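Local coordinates for protein lipase (Pelosinus fermentans, PDB 5AH0) that hydrolyses the polyester poly(butylene adipate-co-terephthalate) and, as a zinc-binding lipase of the alpha/beta-hydrolase clan, probably cleaves lipid esters, at residues A[200-205]-A[220-225]. Sequence-based numbering, arbitrary orientation.
Sequences FKLDQW and NRVFNS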
ATOM      1  N   PHE A 200       6.509  13.173  -3.759  1.00 59.49           N
ATOM      2  CA  PHE A 200       5.573  12.297  -4.454  1.00 60.00           C
ATOM      3  C   PHE A 200       6.264  11.209  -5.253  1.00 63.61           C
ATOM      4  O   PHE A 200       5.618  10.245  -5.684  1.00 62.86           O
ATOM      5  CB  PHE A 200       4.637  13.114  -5.338  1.00 59.92           C
ATOM      6  CG  PHE A 200       3.704  13.979  -4.547  1.00 62.10           C
ATOM      7  CD1 PHE A 200       2.611  13.422  -3.904  1.00 60.44           C
ATOM      8  CD2 PHE A 200       3.922  15.341  -4.432  1.00 64.62           C
ATOM      9  CE1 PHE A 200       1.754  14.204  -3.158  1.00 60.95           C
ATOM     10  CE2 PHE A 200       3.066  16.132  -3.695  1.00 62.30           C
ATOM     11  CZ  PHE A 200       1.984  15.561  -3.051  1.00 62.41           C
ATOM     12  N   LYS A 201       7.578  11.356  -5.412  1.00 66.18           N
ATOM     13  CA  LYS A 201       8.403  10.352  -6.075  1.00 62.63           C
ATOM     14  C   LYS A 201       7.855  10.010  -7.455  1.00 61.46           C
ATOM     15  O   LYS A 201       7.548   8.851  -7.749  1.00 58.38           O
ATOM     16  CB  LYS A 201       8.506   9.099  -5.203  1.00 58.37           C
ATOM     17  CG  LYS A 201       9.067   9.367  -3.819  1.00 57.55           C
ATOM     18  CD  LYS A 201       8.698   8.259  -2.847  1.00 59.70           C
ATOM     19  CE  LYS A 201       8.676   8.758  -1.404  1.00 62.54           C
ATOM     20  NZ  LYS A 201       7.501   8.189  -0.634  1.00 65.94           N
ATOM     21  N   LEU A 202       7.694  11.034  -8.284  1.00 64.31           N
ATOM     22  CA  LEU A 202       7.228  10.831  -9.651  1.00 69.89           C
ATOM     23  C   LEU A 202       8.282  11.264 -10.655  1.00 77.31           C
ATOM     24  O   LEU A 202       7.974  11.923 -11.644  1.00 80.50           O
ATOM     25  CB  LEU A 202       5.922  11.590  -9.880  1.00 65.85           C
ATOM     26  CG  LEU A 202       4.837  11.101  -8.919  1.00 61.41           C
ATOM     27  CD1 LEU A 202       3.639  12.022  -8.887  1.00 55.52           C
ATOM     28  CD2 LEU A 202       4.419   9.704  -9.317  1.00 61.60           C
ATOM     29  N   ASP A 203       9.528  10.874 -10.409  1.00 83.29           N
ATOM     30  CA  ASP A 203      10.628  11.315 -11.262  1.00 91.63           C
ATOM     31  C   ASP A 203      10.609  10.579 -12.603  1.00 93.61           C
ATOM     32  O   ASP A 203      11.139  11.079 -13.598  1.00 98.84           O
ATOM     33  CB  ASP A 203      11.974  11.117 -10.565  1.00 99.59           C
ATOM     34  CG  ASP A 203      11.986  11.665  -9.141  1.00106.41           C
ATOM     35  OD1 ASP A 203      11.040  12.390  -8.756  1.00109.87           O
ATOM     36  OD2 ASP A 203      12.959  11.383  -8.408  1.00108.55           O
ATOM     37  N   GLN A 204       9.974   9.409 -12.640  1.00 86.76           N
ATOM     38  CA  GLN A 204       9.830   8.671 -13.890  1.00 86.33           C
ATOM     39  C   GLN A 204       8.784   9.328 -14.788  1.00 87.80           C
ATOM     40  O   GLN A 204       8.516   8.861 -15.900  1.00 90.78           O
ATOM     41  CB  GLN A 204       9.458   7.210 -13.628  1.00 80.72           C
ATOM     42  CG  GLN A 204       8.010   6.970 -13.257  1.00 75.08           C
ATOM     43  CD  GLN A 204       7.752   7.107 -11.760  1.00 70.47           C
ATOM     44  OE1 GLN A 204       8.345   7.953 -11.082  1.00 71.16           O
ATOM     45  NE2 GLN A 204       6.865   6.263 -11.236  1.00 68.30           N
ATOM     46  N   TRP A 205       8.199  10.417 -14.294  1.00 84.46           N
ATOM     47  CA  TRP A 205       7.303  11.251 -15.087  1.00 81.46           C
ATOM     48  C   TRP A 205       7.839  12.674 -15.213  1.00 81.90           C
ATOM     49  O   TRP A 205       7.159  13.553 -15.725  1.00 78.68           O
ATOM     50  CB  TRP A 205       5.912  11.300 -14.471  1.00 76.25           C
ATOM     51  CG  TRP A 205       5.255   9.972 -14.253  1.00 75.28           C
ATOM     52  CD1 TRP A 205       5.224   9.251 -13.092  1.00 74.98           C
ATOM     53  CD2 TRP A 205       4.521   9.211 -15.218  1.00 76.21           C
ATOM     54  NE1 TRP A 205       4.508   8.089 -13.274  1.00 73.46           N
ATOM     55  CE2 TRP A 205       4.072   8.038 -14.574  1.00 73.54           C
ATOM     56  CE3 TRP A 205       4.200   9.405 -16.567  1.00 80.18           C
ATOM     57  CZ2 TRP A 205       3.315   7.066 -15.233  1.00 71.82           C
ATOM     58  CZ3 TRP A 205       3.450   8.436 -17.220  1.00 79.03           C
ATOM     59  CH2 TRP A 205       3.017   7.282 -16.551  1.00 75.44           C
ATOM     60  N   ASN A 220       0.152  21.167  -5.985  1.00 68.72           N
ATOM     61  CA  ASN A 220      -0.806  21.559  -7.017  1.00 69.90           C
ATOM     62  C   ASN A 220      -0.337  21.212  -8.423  1.00 71.60           C
ATOM     63  O   ASN A 220      -1.125  20.750  -9.241  1.00 73.24           O
ATOM     64  CB  ASN A 220      -1.130  23.052  -6.922  1.00 71.68           C
ATOM     65  CG  ASN A 220      -2.067  23.362  -5.774  1.00 69.51           C
ATOM     66  OD1 ASN A 220      -2.862  22.511  -5.363  1.00 69.14           O
ATOM     67  ND2 ASN A 220      -1.992  24.582  -5.255  1.00 67.17           N
ATOM     68  N   ARG A 221       0.940  21.436  -8.709  1.00 71.95           N
ATOM     69  CA  ARG A 221       1.454  21.148 -10.043  1.00 72.75           C
ATOM     70  C   ARG A 221       1.351  19.649 -10.342  1.00 70.19           C
ATOM     71  O   ARG A 221       1.038  19.257 -11.463  1.00 72.36           O
ATOM     72  CB  ARG A 221       2.904  21.630 -10.178  1.00 67.56           C
ATOM     73  CG  ARG A 221       3.555  21.334 -11.535  1.00 71.06           C
ATOM     74  CD  ARG A 221       4.853  22.117 -11.711  1.00 77.91           C
ATOM     75  NE  ARG A 221       5.869  21.730 -10.731  1.00 78.52           N
ATOM     76  CZ  ARG A 221       6.722  20.717 -10.881  1.00 79.96           C
ATOM     77  NH1 ARG A 221       6.704  19.978 -11.986  1.00 82.22           N
ATOM     78  NH2 ARG A 221       7.605  20.452  -9.926  1.00 78.52           N
ATOM     79  N   VAL A 222       1.557  18.811  -9.329  1.00 66.17           N
ATOM     80  CA  VAL A 222       1.460  17.367  -9.519  1.00 66.39           C
ATOM     81  C   VAL A 222       0.058  16.900  -9.908  1.00 72.36           C
ATOM     82  O   VAL A 222      -0.103  16.145 -10.868  1.00 73.85           O
ATOM     83  CB  VAL A 222       1.880  16.611  -8.246  1.00 62.84           C
ATOM     84  CG1 VAL A 222       1.399  15.153  -8.291  1.00 59.68           C
ATOM     85  CG2 VAL A 222       3.390  16.707  -8.040  1.00 64.28           C
ATOM     86  N   PHE A 223      -0.952  17.368  -9.178  1.00 74.85           N
ATOM     87  CA  PHE A 223      -2.321  16.875  -9.358  1.00 74.42           C
ATOM     88  C   PHE A 223      -3.149  17.714 -10.343  1.00 81.85           C
ATOM     89  O   PHE A 223      -4.319  17.423 -10.598  1.00 84.18           O
ATOM     90  CB  PHE A 223      -3.011  16.786  -7.997  1.00 65.44           C
ATOM     91  CG  PHE A 223      -2.402  15.755  -7.090  1.00 60.17           C
ATOM     92  CD1 PHE A 223      -2.743  14.415  -7.212  1.00 57.35           C
ATOM     93  CD2 PHE A 223      -1.453  16.115  -6.151  1.00 58.12           C
ATOM     94  CE1 PHE A 223      -2.172  13.460  -6.397  1.00 54.61           C
ATOM     95  CE2 PHE A 223      -0.876  15.161  -5.328  1.00 58.24           C
ATOM     96  CZ  PHE A 223      -1.235  13.832  -5.451  1.00 55.85           C
ATOM     97  N   ASN A 224      -2.539  18.751 -10.898  1.00 86.09           N
ATOM     98  CA  ASN A 224      -3.162  19.492 -11.986  1.00 90.27           C
ATOM     99  C   ASN A 224      -2.522  19.087 -13.303  1.00 92.42           C
ATOM    100  O   ASN A 224      -2.721  19.729 -14.328  1.00 97.10           O
ATOM    101  CB  ASN A 224      -3.043  21.002 -11.772  1.00 93.42           C
ATOM    102  CG  ASN A 224      -3.759  21.472 -10.522  1.00 94.99           C
ATOM    103  OD1 ASN A 224      -4.284  20.667  -9.740  1.00 93.39           O
ATOM    104  ND2 ASN A 224      -3.774  22.782 -10.315  1.00 98.09           N
ATOM    105  N   SER A 225      -1.727  18.025 -13.256  1.00 89.57           N
ATOM    106  CA  SER A 225      -1.069  17.510 -14.447  1.00 86.89           C
ATOM    107  C   SER A 225      -2.029  16.754 -15.361  1.00 84.19           C
ATOM    108  O   SER A 225      -3.028  16.192 -14.914  1.00 81.48           O
ATOM    109  CB  SER A 225       0.090  16.603 -14.056  1.00 84.97           C
ATOM    110  OG  SER A 225       0.616  15.970 -15.202  1.00 88.72           O
TER
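F200 and F223 meet as an offset edge-to-face pair: the planes stand at 83°, the centroids are 5.3 Å apart, and the edge of F223 is turned to the face of F200. The nearest atoms, CE1 of F200 and CE2 of F223, are 3.5 Å apart, with CE1 close to the F223 ring plane. F223 has CG anti to its carbonyl carbon (chi1 -66°), which carries the far end of the ring back to F200 although its CB does not point there. V222 divides its branches between two partners: CG2 lies 3.9 Å from CD2 of F200, obliquely to that ring, while CG1, anti to the backbone N (chi1 163°), reaches CD1 of L202 at 3.9 Å. The same CG1 sits 3.6 Å above one face of F223, toward its rim. With an alanine here instead of F200, the edge of F223 would probably lose the ring it is turned to, and CG2 of V222 its contact with CD2. This contact joins the loop between helices 173-190 and 215-223 to the C-terminal end of the latter. Side chains of helix 173-190 touch both phenylalanines, V183 at F200, F175 and A179 at F223, while W228 of helix 227-230 meets the F223 ring nearly parallel.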